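Local coordinates for hypothetical protein (Exiguobacterium sibiricum, PDB 2HKV), which is of unknown function but binds a nickel ion through three histidines and belongs to the DinB superfamily of helical-bundle proteins, some of them probably metal-dependent enzymes, at residues F101-T106 with D112-W117; V52-D57 with Q91-R96; P29-K34 with L139-K144; Y44-H49 with R129-D134; D33-P36 with R41-Y44. One frame throughout, in Å; residues are numbered along the deposited sequence. Where two conformers were deposited one is given.

Contact 1: F101-T106 with D112-W117; sequences FSTETT and DSTTGW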
# COMPACT_ATOMS: atom_id res chain seq x y z
N PHE A 101 -1.63 -0.42 23.26
CA PHE A 101 -2.97 -0.99 23.32
C PHE A 101 -2.95 -2.54 23.28
O PHE A 101 -1.93 -3.14 22.97
CB PHE A 101 -3.92 -0.34 22.29
CG PHE A 101 -3.65 -0.70 20.86
CD1 PHE A 101 -2.74 0.03 20.11
CD2 PHE A 101 -4.34 -1.74 20.26
CE1 PHE A 101 -2.52 -0.29 18.77
CE2 PHE A 101 -4.11 -2.07 18.93
CZ PHE A 101 -3.20 -1.34 18.19
N SER A 102 -4.05 -3.17 23.67
CA SER A 102 -4.16 -4.63 23.67
C SER A 102 -4.96 -5.06 22.45
O SER A 102 -6.04 -4.53 22.19
CB SER A 102 -4.83 -5.15 24.96
N THR A 103 -4.44 -6.03 21.71
CA THR A 103 -5.19 -6.62 20.60
C THR A 103 -5.84 -7.90 21.07
O THR A 103 -5.44 -8.51 22.06
CB THR A 103 -4.30 -6.92 19.35
OG1 THR A 103 -3.20 -7.76 19.71
CG2 THR A 103 -3.77 -5.63 18.76
N GLU A 104 -6.88 -8.27 20.35
CA GLU A 104 -7.62 -9.49 20.58
C GLU A 104 -7.85 -10.16 19.22
O GLU A 104 -7.80 -9.51 18.16
CB GLU A 104 -8.96 -9.16 21.23
CG GLU A 104 -8.85 -8.35 22.54
N THR A 105 -8.12 -11.45 19.24
CA THR A 105 -8.48 -12.16 18.01
C THR A 105 -9.75 -11.54 17.46
O THR A 105 -10.68 -11.27 18.21
CB THR A 105 -8.68 -13.66 18.29
OG1 THR A 105 -7.44 -14.21 18.78
CG2 THR A 105 -9.17 -14.40 17.04
N THR A 106 -9.78 -11.28 16.16
CA THR A 106 -10.92 -10.60 15.56
C THR A 106 -12.15 -11.52 15.61
O THR A 106 -12.06 -12.72 15.95
CB THR A 106 -10.66 -10.11 14.10
OG1 THR A 106 -10.79 -11.19 13.16
CG2 THR A 106 -9.30 -9.46 13.99
N ASP A 112 -3.15 -11.01 15.38
CA ASP A 112 -1.89 -10.29 15.04
C ASP A 112 -1.53 -9.47 16.25
O ASP A 112 -2.38 -9.20 17.11
CB ASP A 112 -2.07 -9.42 13.79
CG ASP A 112 -0.73 -9.03 13.10
OD1 ASP A 112 0.38 -9.33 13.65
OD2 ASP A 112 -0.87 -8.42 11.99
N SER A 113 -0.25 -9.12 16.35
CA SER A 113 0.26 -8.24 17.39
C SER A 113 -0.21 -6.81 17.21
O SER A 113 -0.73 -6.47 16.16
CB SER A 113 1.78 -8.26 17.37
OG SER A 113 2.27 -7.70 16.17
N THR A 114 -0.06 -5.98 18.24
CA THR A 114 -0.31 -4.53 18.14
C THR A 114 0.50 -3.93 16.99
O THR A 114 0.00 -3.15 16.17
CB THR A 114 0.06 -3.82 19.49
OG1 THR A 114 -0.58 -4.49 20.59
CG2 THR A 114 -0.36 -2.37 19.49
N THR A 115 1.78 -4.30 16.94
CA THR A 115 2.65 -3.76 15.88
C THR A 115 2.22 -4.23 14.49
O THR A 115 2.21 -3.46 13.52
CB THR A 115 4.13 -4.13 16.17
OG1 THR A 115 4.41 -3.72 17.51
CG2 THR A 115 4.96 -3.43 15.33
N GLY A 116 1.83 -5.49 14.37
CA GLY A 116 1.27 -5.99 13.13
C GLY A 116 -0.01 -5.32 12.68
O GLY A 116 -0.13 -4.97 11.52
N TRP A 117 -0.93 -5.06 13.59
CA TRP A 117 -2.14 -4.33 13.24
C TRP A 117 -1.89 -2.89 12.80
O TRP A 117 -2.52 -2.40 11.88
CB TRP A 117 -3.16 -4.37 14.39
CG TRP A 117 -3.94 -5.66 14.46
CD1 TRP A 117 -3.88 -6.63 15.44
CD2 TRP A 117 -4.91 -6.13 13.50
NE1 TRP A 117 -4.74 -7.66 15.13
CE2 TRP A 117 -5.37 -7.39 13.95
CE3 TRP A 117 -5.40 -5.60 12.31
CZ2 TRP A 117 -6.32 -8.11 13.25
CZ3 TRP A 117 -6.37 -6.34 11.61
CH2 TRP A 117 -6.81 -7.58 12.11
O HOH W 1 -5.45 -9.94 16.92
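Thr-103 and Thr-106 pack against Trp-117 in the tight part of this contact. CG2 of Thr-103 lies 3.5 Å from Trp-117 CD1, while its OG1 donates to Asp-112 O at 3.1 Å, within the carbonyl plane. Thr-106 CG2 reaches the far end of the indole, 3.4 Å from Trp-117 CZ2. Thr-114 was modelled in two conformers, and in one of them it meets Phe-101 with both branches. There the methyl CG2 lies over one face of the Phe-101 ring, 3.4 Å from its centroid and shifted toward the rim, a CH-pi contact, and OG1 donates to Phe-101 O at 3.1 Å from above the carbonyl plane. In this conformer CG2 is anti to the backbone N and OG1 anti to the carbonyl carbon (chi1 -51°).

Looser packing follows around Glu-104 and Asp-112, where water 1 bridges the two segments. It donates to Glu-104 O at 2.7 Å and accepts from Asp-112 N and from Trp-117 NE1, at the indole edge. Ser-113 is the N-cap of the helix, its OG taking Gly-116 N at 2.9 Å.

The loop after helix 82-98 is thus fastened to the first turn of helix 114-138. Phe-101, Thr-106 and Trp-117 also rest on the end of helix 43-61, and Asp-112 OD2 is hydrogen-bonded to His-12 NE2 of the second subunit.

Contact 2: V52-D57 with Q91-R96; sequences VLLEAD and QYYQDR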
# COMPACT_ATOMS: atom_id res chain seq x y z
N VAL A 52 -12.33 6.19 6.81
CA VAL A 52 -12.57 5.51 8.08
C VAL A 52 -11.60 4.36 8.39
O VAL A 52 -11.50 3.93 9.56
CB VAL A 52 -14.01 4.97 8.21
CG1 VAL A 52 -15.02 6.06 7.90
CG2 VAL A 52 -14.21 3.78 7.28
N LEU A 53 -10.82 3.88 7.43
CA LEU A 53 -10.21 2.59 7.68
C LEU A 53 -9.13 2.58 8.79
O LEU A 53 -8.87 1.53 9.39
CB LEU A 53 -9.70 1.93 6.40
CG LEU A 53 -8.50 2.49 5.62
CD1 LEU A 53 -7.07 2.20 6.27
CD2 LEU A 53 -8.59 1.88 4.20
N LEU A 54 -8.46 3.71 9.01
CA LEU A 54 -7.37 3.71 10.01
C LEU A 54 -7.96 3.45 11.38
O LEU A 54 -7.31 2.81 12.21
CB LEU A 54 -6.54 4.99 9.99
CG LEU A 54 -5.58 5.25 8.83
CD1 LEU A 54 -4.92 6.63 9.04
CD2 LEU A 54 -4.53 4.14 8.71
N GLU A 55 -9.20 3.89 11.62
CA GLU A 55 -9.88 3.66 12.91
C GLU A 55 -10.57 2.31 12.90
O GLU A 55 -10.45 1.54 13.85
CB GLU A 55 -10.82 4.83 13.18
CG GLU A 55 -11.73 4.67 14.35
CD GLU A 55 -12.50 5.94 14.70
OE1 GLU A 55 -12.22 7.04 14.16
OE2 GLU A 55 -13.43 5.82 15.54
N ALA A 56 -11.27 1.99 11.80
CA ALA A 56 -11.98 0.73 11.63
C ALA A 56 -11.04 -0.42 11.90
O ALA A 56 -11.33 -1.30 12.72
CB ALA A 56 -12.65 0.61 10.18
N ASP A 57 -9.87 -0.42 11.26
CA ASP A 57 -9.00 -1.55 11.43
C ASP A 57 -8.54 -1.70 12.86
O ASP A 57 -8.37 -2.82 13.33
CB ASP A 57 -7.78 -1.47 10.50
CG ASP A 57 -8.12 -1.71 9.01
OD1 ASP A 57 -9.33 -1.72 8.59
OD2 ASP A 57 -7.16 -1.86 8.20
N GLN A 91 -6.15 10.85 13.73
CA GLN A 91 -5.92 11.17 15.14
C GLN A 91 -6.06 9.92 16.01
O GLN A 91 -5.30 9.70 16.95
CB GLN A 91 -6.90 12.24 15.62
CG GLN A 91 -6.57 12.77 17.00
CD GLN A 91 -5.17 13.38 17.04
OE1 GLN A 91 -4.86 14.30 16.27
NE2 GLN A 91 -4.31 12.83 17.90
N TYR A 92 -7.05 9.09 15.69
CA TYR A 92 -7.31 7.89 16.44
C TYR A 92 -6.09 6.98 16.31
O TYR A 92 -5.61 6.40 17.32
CB TYR A 92 -8.54 7.19 15.86
CG TYR A 92 -9.01 6.00 16.65
CD1 TYR A 92 -8.41 4.76 16.48
CD2 TYR A 92 -10.05 6.11 17.57
CE1 TYR A 92 -8.82 3.65 17.18
CE2 TYR A 92 -10.49 4.99 18.27
CZ TYR A 92 -9.86 3.76 18.08
OH TYR A 92 -10.26 2.65 18.77
N TYR A 93 -5.64 6.84 15.07
CA TYR A 93 -4.47 6.03 14.76
C TYR A 93 -3.23 6.55 15.53
O TYR A 93 -2.48 5.77 16.11
CB TYR A 93 -4.22 6.00 13.26
CG TYR A 93 -3.05 5.09 12.80
CD1 TYR A 93 -1.75 5.59 12.69
CD2 TYR A 93 -3.26 3.75 12.47
CE1 TYR A 93 -0.71 4.79 12.25
CE2 TYR A 93 -2.21 2.93 12.03
CZ TYR A 93 -0.94 3.46 11.94
OH TYR A 93 0.10 2.65 11.54
N GLN A 94 -3.01 7.85 15.49
CA GLN A 94 -1.83 8.41 16.14
C GLN A 94 -1.85 8.13 17.63
O GLN A 94 -0.82 7.85 18.25
CB GLN A 94 -1.72 9.90 15.92
CG GLN A 94 -1.34 10.28 14.53
CD GLN A 94 -1.28 11.78 14.39
OE1 GLN A 94 -2.20 12.41 13.84
NE2 GLN A 94 -0.23 12.36 14.92
N ASP A 95 -3.04 8.19 18.23
CA ASP A 95 -3.12 7.94 19.65
C ASP A 95 -2.80 6.48 19.99
O ASP A 95 -2.13 6.21 20.98
CB ASP A 95 -4.52 8.27 20.13
CG ASP A 95 -4.86 9.76 20.02
OD1 ASP A 95 -3.94 10.59 19.73
OD2 ASP A 95 -6.06 10.09 20.23
N ARG A 96 -3.30 5.55 19.18
CA ARG A 96 -3.00 4.13 19.36
C ARG A 96 -1.51 3.83 19.07
O ARG A 96 -0.86 2.97 19.70
CB ARG A 96 -3.92 3.26 18.50
CG ARG A 96 -5.42 3.32 18.88
CD ARG A 96 -5.64 3.75 20.31
NE ARG A 96 -7.04 3.94 20.69
CZ ARG A 96 -7.82 4.98 20.37
NH1 ARG A 96 -7.39 5.97 19.61
NH2 ARG A 96 -9.06 5.01 20.84
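Leu-54 is the first residue of 52-57 to meet segment 91-96: its CD2 lies 4.0 Å from Tyr-93 CD2, and the two CB atoms approach to 4.1 Å. The Tyr-93 hydroxyl bonds onward to Leu-118 O, tying the pair to helix 114-138. Helix 43-61 is kinked at Leu-54 and Glu-55, and Leu-54 O is buried by the contact without a polar partner in the model.

At Glu-55 the side chain runs extended, CG anti to the backbone N (chi1 172°), and this carries it across the Tyr-92 ring. CG sits over the ring centre, 3.8 Å from the centroid, in a CH-pi contact. The carboxylate continues the stack nearly parallel to the ring, the planes 1° apart, with CD 3.8 Å from Tyr-92 CD2. On the opposite face lies Arg-96 NH1, 3.2 Å above the ring plane, which also donates to Tyr-92 O at 2.9 Å. An alanine in place of Tyr-92 would probably open a gap between Glu-55 CG and the Arg-96 guanidinium, each losing the ring face it packs on.

Salt bridges from Glu-55 to Arg-59 and Arg-85 probably keep its carboxylate ionised, so a charged group can lie flat on an aromatic ring inside the helix bundle.

Contact 3: P29-K34 with L139-K144; sequences PEDWDK and LGYDIK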
# COMPACT_ATOMS: atom_id res chain seq x y z
N PRO A 29 -17.69 17.40 -8.17
CA PRO A 29 -19.05 16.96 -7.82
C PRO A 29 -19.60 15.88 -8.71
O PRO A 29 -20.21 14.94 -8.23
CB PRO A 29 -19.91 18.21 -8.06
CG PRO A 29 -19.00 19.18 -8.83
CD PRO A 29 -17.65 18.87 -8.31
N GLU A 30 -19.41 16.03 -10.01
CA GLU A 30 -20.01 15.11 -10.97
C GLU A 30 -19.51 13.67 -10.81
O GLU A 30 -20.19 12.76 -11.22
CB GLU A 30 -19.78 15.59 -12.43
CG GLU A 30 -18.29 15.87 -12.85
CD GLU A 30 -17.88 17.36 -12.93
OE1 GLU A 30 -18.76 18.24 -13.01
OE2 GLU A 30 -16.66 17.65 -12.93
N ASP A 31 -18.36 13.48 -10.18
CA ASP A 31 -17.63 12.21 -10.26
C ASP A 31 -17.86 11.21 -9.12
O ASP A 31 -17.40 10.05 -9.18
CB ASP A 31 -16.13 12.50 -10.40
CG ASP A 31 -15.78 13.11 -11.76
OD1 ASP A 31 -16.51 12.86 -12.75
OD2 ASP A 31 -14.76 13.83 -11.84
N TRP A 32 -18.54 11.66 -8.06
CA TRP A 32 -18.66 10.86 -6.85
C TRP A 32 -19.33 9.51 -7.08
O TRP A 32 -18.95 8.52 -6.48
CB TRP A 32 -19.40 11.62 -5.76
CG TRP A 32 -18.64 12.77 -5.18
CD1 TRP A 32 -18.90 14.11 -5.36
CD2 TRP A 32 -17.53 12.70 -4.30
NE1 TRP A 32 -18.01 14.86 -4.65
CE2 TRP A 32 -17.14 14.03 -4.01
CE3 TRP A 32 -16.82 11.65 -3.74
CZ2 TRP A 32 -16.09 14.32 -3.14
CZ3 TRP A 32 -15.75 11.95 -2.90
CH2 TRP A 32 -15.41 13.27 -2.61
N ASP A 33 -20.35 9.45 -7.91
CA ASP A 33 -21.01 8.17 -8.15
C ASP A 33 -20.46 7.36 -9.32
O ASP A 33 -20.96 6.27 -9.61
CB ASP A 33 -22.53 8.37 -8.36
CG ASP A 33 -23.23 8.77 -7.08
OD1 ASP A 33 -22.91 8.15 -6.03
OD2 ASP A 33 -24.05 9.72 -7.12
N LYS A 34 -19.47 7.91 -10.00
CA LYS A 34 -18.82 7.19 -11.09
C LYS A 34 -18.14 5.91 -10.56
O LYS A 34 -17.56 5.89 -9.45
CB LYS A 34 -17.80 8.10 -11.82
CG LYS A 34 -18.43 9.20 -12.70
CD LYS A 34 -17.82 9.16 -14.14
CE LYS A 34 -18.27 10.31 -15.08
NZ LYS A 34 -18.64 11.66 -14.45
N LEU A 139 -10.43 8.74 -14.96
CA LEU A 139 -11.37 9.81 -15.25
C LEU A 139 -10.68 11.03 -15.87
O LEU A 139 -11.28 12.08 -15.97
CB LEU A 139 -12.14 10.18 -13.97
CG LEU A 139 -13.14 9.12 -13.46
CD1 LEU A 139 -13.65 9.44 -12.02
CD2 LEU A 139 -14.32 8.95 -14.41
N GLY A 140 -9.42 10.91 -16.28
CA GLY A 140 -8.73 12.00 -16.98
C GLY A 140 -8.12 13.08 -16.11
O GLY A 140 -7.75 14.12 -16.61
N TYR A 141 -7.94 12.84 -14.82
CA TYR A 141 -7.40 13.88 -13.96
C TYR A 141 -5.86 14.04 -14.13
O TYR A 141 -5.30 15.05 -13.71
CB TYR A 141 -7.67 13.56 -12.49
CG TYR A 141 -9.07 13.80 -11.98
CD1 TYR A 141 -10.17 13.15 -12.53
CD2 TYR A 141 -9.29 14.64 -10.89
CE1 TYR A 141 -11.47 13.36 -12.03
CE2 TYR A 141 -10.56 14.85 -10.37
CZ TYR A 141 -11.65 14.20 -10.95
OH TYR A 141 -12.91 14.41 -10.42
N ASP A 142 -5.17 13.04 -14.66
CA ASP A 142 -3.73 13.16 -14.94
C ASP A 142 -2.97 13.67 -13.69
O ASP A 142 -2.27 14.69 -13.73
CB ASP A 142 -3.54 14.11 -16.15
CG ASP A 142 -2.09 14.19 -16.64
OD1 ASP A 142 -1.22 13.47 -16.10
OD2 ASP A 142 -1.85 14.95 -17.61
N ILE A 143 -3.10 12.95 -12.59
CA ILE A 143 -2.58 13.45 -11.30
C ILE A 143 -1.05 13.56 -11.23
O ILE A 143 -0.33 12.62 -11.56
CB ILE A 143 -3.16 12.63 -10.12
CG1 ILE A 143 -4.65 13.03 -9.95
CG2 ILE A 143 -2.32 12.80 -8.79
CD1 ILE A 143 -5.51 11.92 -9.66
N LYS A 144 -0.58 14.74 -10.79
CA LYS A 144 0.84 15.05 -10.70
C LYS A 144 1.24 15.35 -9.23
O LYS A 144 2.05 16.25 -8.97
CB LYS A 144 1.19 16.25 -11.61
CG LYS A 144 0.66 16.19 -13.08
CD LYS A 144 1.35 15.12 -13.93
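A Schellman motif closes helix 114-138 beside this contact, and the chain leaving it meets the loop between helices 4-26 and 43-61. Asp-31 and Tyr-141 approach from opposite directions, and the phenol OH donates a hydrogen bond to Asp-31 OD2; the modelled 2.4 Å is implausibly short, and its exact value is doubtful. The carboxylate oxygen arrives at the edge of the Tyr-141 ring, in its plane, while the carboxylate itself is turned 56° against the ring. The phenol oxygen is also bonded to the backbone N of Gln-28, which helps to set its position.

The other oxygen, Asp-31 OD1, takes a salt bridge from Lys-34 NZ at 3.0 Å. The lysine bends at chi2 (-128°) and again at chi4, bringing its amine back to the aspartate. A type I beta turn from Asp-31 to Lys-34, with Lys-34 N bonded to Asp-31 O, brings the two residues close enough for the salt bridge. In the Schellman motif Gly-140 is the C-prime residue with positive phi, and Tyr-141 N bonds back to Leu-136 O. An asparagine at Asp-31 would probably weaken the grip on the phenol and leave Lys-34 without its counter-charge.

Leu-139, just before the glycine, adds the apolar share: its CD2 packs 3.5 Å from Lys-34 CD, and its side chain also touches Val-43 on helix 43-61.

Contact 4: Y44-H49 with R129-D134; sequences YEVAVH and RSQLLD. With NI (nickel (II) ion), chain B.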
# COMPACT_ATOMS: atom_id res chain seq x y z
N TYR A 44 -16.95 7.66 -4.61
CA TYR A 44 -17.34 8.09 -3.29
C TYR A 44 -17.15 6.94 -2.29
O TYR A 44 -16.71 7.15 -1.18
CB TYR A 44 -18.78 8.60 -3.26
CG TYR A 44 -19.39 8.71 -1.88
CD1 TYR A 44 -19.07 9.75 -1.03
CD2 TYR A 44 -20.31 7.76 -1.44
CE1 TYR A 44 -19.63 9.84 0.22
CE2 TYR A 44 -20.89 7.84 -0.19
CZ TYR A 44 -20.56 8.88 0.64
OH TYR A 44 -21.16 8.96 1.88
N GLU A 45 -17.52 5.73 -2.68
CA GLU A 45 -17.40 4.59 -1.76
C GLU A 45 -15.94 4.24 -1.41
O GLU A 45 -15.66 3.90 -0.27
CB GLU A 45 -18.14 3.37 -2.32
CG GLU A 45 -19.66 3.49 -2.36
CD GLU A 45 -20.34 2.41 -3.22
OE1 GLU A 45 -19.65 1.61 -3.91
OE2 GLU A 45 -21.60 2.36 -3.26
N VAL A 46 -15.02 4.35 -2.37
CA VAL A 46 -13.58 4.24 -2.08
C VAL A 46 -13.14 5.29 -1.08
O VAL A 46 -12.44 5.00 -0.12
CB VAL A 46 -12.72 4.33 -3.33
CG1 VAL A 46 -11.22 4.06 -2.99
CG2 VAL A 46 -13.12 3.25 -4.30
N ALA A 47 -13.53 6.54 -1.35
CA ALA A 47 -13.22 7.65 -0.48
C ALA A 47 -13.69 7.49 0.95
O ALA A 47 -12.94 7.79 1.85
CB ALA A 47 -13.71 9.01 -1.07
N VAL A 48 -14.93 7.04 1.16
CA VAL A 48 -15.42 6.82 2.52
C VAL A 48 -14.61 5.71 3.25
O VAL A 48 -14.31 5.84 4.44
CB VAL A 48 -16.93 6.46 2.53
CG1 VAL A 48 -17.42 6.12 3.94
CG2 VAL A 48 -17.77 7.60 1.91
N HIS A 49 -14.31 4.62 2.55
CA HIS A 49 -13.56 3.48 3.13
C HIS A 49 -12.18 4.02 3.55
O HIS A 49 -11.73 3.77 4.67
CB HIS A 49 -13.49 2.34 2.11
CG HIS A 49 -12.73 1.10 2.54
ND1 HIS A 49 -13.00 0.40 3.69
CD2 HIS A 49 -11.77 0.38 1.89
CE1 HIS A 49 -12.24 -0.68 3.75
NE2 HIS A 49 -11.43 -0.70 2.70
N ARG A 129 -5.42 4.10 -1.36
CA ARG A 129 -4.98 5.37 -1.94
C ARG A 129 -4.64 5.13 -3.43
O ARG A 129 -4.99 5.93 -4.34
CB ARG A 129 -3.75 5.88 -1.24
CG ARG A 129 -3.34 7.29 -1.69
CD ARG A 129 -2.00 7.76 -1.13
NE ARG A 129 -0.89 6.97 -1.68
CZ ARG A 129 0.37 7.38 -1.71
NH1 ARG A 129 0.71 8.54 -1.20
NH2 ARG A 129 1.29 6.57 -2.22
N SER A 130 -3.96 4.01 -3.70
CA SER A 130 -3.64 3.62 -5.09
C SER A 130 -4.90 3.44 -5.93
O SER A 130 -4.98 3.93 -7.11
CB SER A 130 -2.82 2.33 -5.10
OG SER A 130 -2.30 2.07 -6.40
N GLN A 131 -5.89 2.75 -5.37
CA GLN A 131 -7.16 2.55 -6.07
C GLN A 131 -7.77 3.90 -6.46
O GLN A 131 -8.21 4.09 -7.64
CB GLN A 131 -8.13 1.83 -5.17
CG GLN A 131 -9.38 1.38 -5.83
CD GLN A 131 -10.20 0.47 -4.94
OE1 GLN A 131 -9.83 0.19 -3.80
NE2 GLN A 131 -11.33 -0.04 -5.48
N LEU A 132 -7.82 4.82 -5.50
CA LEU A 132 -8.43 6.15 -5.73
C LEU A 132 -7.64 6.85 -6.80
O LEU A 132 -8.24 7.45 -7.73
CB LEU A 132 -8.51 7.00 -4.45
CG LEU A 132 -9.14 8.40 -4.64
CD1 LEU A 132 -10.60 8.33 -5.27
CD2 LEU A 132 -9.04 9.17 -3.29
N LEU A 133 -6.32 6.76 -6.73
CA LEU A 133 -5.50 7.40 -7.74
C LEU A 133 -5.80 6.83 -9.17
O LEU A 133 -5.95 7.60 -10.18
CB LEU A 133 -4.03 7.22 -7.39
CG LEU A 133 -2.98 7.81 -8.34
CD1 LEU A 133 -2.83 9.29 -8.06
CD2 LEU A 133 -1.64 7.05 -8.10
N ASP A 134 -5.90 5.51 -9.26
CA ASP A 134 -6.23 4.86 -10.54
C ASP A 134 -7.60 5.33 -11.05
O ASP A 134 -7.76 5.58 -12.24
CB ASP A 134 -6.26 3.35 -10.44
CG ASP A 134 -4.90 2.74 -10.26
OD1 ASP A 134 -3.87 3.43 -10.52
OD2 ASP A 134 -4.87 1.52 -9.88
NI NI B . -10.27 -2.24 2.19
O HOH W 2 -11.84 -2.96 0.74
O HOH W 3 -11.17 -3.58 3.49
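Val-46 lies against the flat carboxamide of Gln-131, with CG2 3.9 Å from NE2 and 4.1 Å from CD. In the four-helix bundle of the DinB fold this pairs helix 43-61 with helix 114-138, one turn before the metal ligand His-49. Another flat group, the Tyr-44 ring, carries Val-48 CG2 over one face, and the His-49 imidazole meets the ring of His-128 edge to face.

No hydrogen bond crosses the contact; Val-46 CG1 also lies 4.3 Å from Leu-132 CB, and all three residues are buried. Both polar ends of the Gln-131 amide are used beyond the valine: OE1 is bonded to His-128 ND1 and NE2 to the hydroxyl of Tyr-135. Gln-131 is therefore a second-shell residue, which probably helps to fix the rotation of the His-128 ring. Ser-130 OG bonds to His-127 O of the second subunit.

His-49 reaches the nickel with CG anti to its backbone N (chi1 179°). His-124 and His-128 also bind the metal, and one further atom from elsewhere completes six ligands. His-49 NE2 binds nickel at 2.0 Å, and waters 3 and 2 stand at 2.1 and 2.2 Å from the metal.

Contact 5: D33-P36 with R41-Y44; sequences DKRP and RSVY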
# COMPACT_ATOMS: atom_id res chain seq x y z
N ASP A 33 -20.35 9.45 -7.91
CA ASP A 33 -21.01 8.17 -8.15
C ASP A 33 -20.46 7.36 -9.32
O ASP A 33 -20.96 6.27 -9.61
CB ASP A 33 -22.53 8.37 -8.36
CG ASP A 33 -23.23 8.77 -7.08
OD1 ASP A 33 -22.91 8.15 -6.03
OD2 ASP A 33 -24.05 9.72 -7.12
N LYS A 34 -19.47 7.91 -10.00
CA LYS A 34 -18.82 7.19 -11.09
C LYS A 34 -18.14 5.91 -10.56
O LYS A 34 -17.56 5.89 -9.45
CB LYS A 34 -17.80 8.10 -11.82
CG LYS A 34 -18.43 9.20 -12.70
CD LYS A 34 -17.82 9.16 -14.14
CE LYS A 34 -18.27 10.31 -15.08
NZ LYS A 34 -18.64 11.66 -14.45
N ARG A 35 -18.21 4.86 -11.38
CA ARG A 35 -17.52 3.58 -11.10
C ARG A 35 -16.64 3.26 -12.30
O ARG A 35 -17.08 2.58 -13.22
CB ARG A 35 -18.53 2.43 -10.91
CG ARG A 35 -19.57 2.73 -9.86
CD ARG A 35 -20.62 1.59 -9.69
NE ARG A 35 -20.99 1.46 -8.28
CZ ARG A 35 -21.77 2.33 -7.62
NH1 ARG A 35 -22.29 3.40 -8.23
NH2 ARG A 35 -22.02 2.13 -6.32
N PRO A 36 -15.40 3.77 -12.30
CA PRO A 36 -14.49 3.57 -13.42
C PRO A 36 -14.12 2.10 -13.66
O PRO A 36 -13.73 1.77 -14.75
CB PRO A 36 -13.23 4.37 -12.99
CG PRO A 36 -13.66 5.26 -11.88
CD PRO A 36 -14.79 4.55 -11.21
N ARG A 41 -16.26 -0.63 -6.17
CA ARG A 41 -16.73 0.54 -5.43
C ARG A 41 -16.74 1.78 -6.35
O ARG A 41 -15.91 1.92 -7.24
CB ARG A 41 -15.84 0.80 -4.24
CG ARG A 41 -16.17 0.09 -2.93
CD ARG A 41 -15.02 0.19 -2.00
NE ARG A 41 -15.38 -0.10 -0.62
CZ ARG A 41 -15.01 -1.21 0.00
NH1 ARG A 41 -14.25 -2.10 -0.61
NH2 ARG A 41 -15.41 -1.44 1.25
N SER A 42 -17.69 2.67 -6.13
CA SER A 42 -17.66 3.98 -6.76
C SER A 42 -16.53 4.87 -6.15
O SER A 42 -15.93 4.50 -5.16
CB SER A 42 -19.00 4.68 -6.59
OG SER A 42 -19.16 5.10 -5.25
N VAL A 43 -16.22 6.02 -6.79
CA VAL A 43 -15.29 6.99 -6.26
C VAL A 43 -15.66 7.36 -4.83
O VAL A 43 -14.81 7.37 -3.92
CB VAL A 43 -15.32 8.30 -7.11
CG1 VAL A 43 -14.57 9.38 -6.44
CG2 VAL A 43 -14.77 8.05 -8.48
N TYR A 44 -16.95 7.66 -4.61
CA TYR A 44 -17.34 8.09 -3.29
C TYR A 44 -17.15 6.94 -2.29
O TYR A 44 -16.71 7.15 -1.18
CB TYR A 44 -18.78 8.60 -3.26
CG TYR A 44 -19.39 8.71 -1.88
CD1 TYR A 44 -19.07 9.75 -1.03
CD2 TYR A 44 -20.31 7.76 -1.44
CE1 TYR A 44 -19.63 9.84 0.22
CE2 TYR A 44 -20.89 7.84 -0.19
CZ TYR A 44 -20.56 8.88 0.64
OH TYR A 44 -21.16 8.96 1.88
O HOH W 4 -21.65 6.38 -4.48
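Lys-34 O accepts the hydrogen bond that joins the two segments, from Val-43 N at 3.0 Å. The bond is nearly straight, 160° at the hydrogen, and the donor comes almost in line with the C=O bond. Ser-42 CA lies against the same oxygen at 3.3 Å, a CA-H...O contact, so that one carbonyl receives the chain on entry to helix 43-61.

Arg-35 lies against the serine CB. Its guanidinium lays one face over that carbon, with Arg-35 CZ 3.8 Å from Ser-42 CB. A bend at chi3 (144°) turns the group flat across the serine, and a salt bridge from NH2 to Glu-45, in the first turn of the helix, holds it there. More weakly, Pro-36 CD packs 4.4 Å from Val-43 CG2.

Ser-42 is the N-cap, and its OG accepts from Glu-45 N. The same OG lies 2.9 Å from water 4, hydrogen-bonded to it, and that water donates to Asp-33 OD1 at 2.7 Å. Asp-33 is thus linked to the cap through solvent.

Beyond these partners, Pro-36 and Val-43 rest on Tyr-135 of helix 114-138, whose hydroxyl is also bonded to Arg-41 O. The loop after helix 4-26 is in this way folded onto the start of helix 43-61, with helix 114-138 alongside.

In the fold
Contacts 3, 4 and 5 gather at one end of the helical bundle, with centres 8 to 11 Å apart, whereas contacts 1 and 2 lie on the other side of the chain's centre, 13 Å from each other. Contacts 1 and 3 are farthest separated, at about 36 Å between centres. Helix 43-61 runs through contacts 5, 4 and 2 in that order, and helix 114-138 serves contacts 1 and 4, which both touch the second subunit. Contact 5, sharing Asp-33 and Lys-34 with contact 3, closes first, then 2, 1, 4 and finally 3. Early and late parts of the chain are thus joined at one end of the bundle, beside the helix pair carrying the nickel-binding histidines.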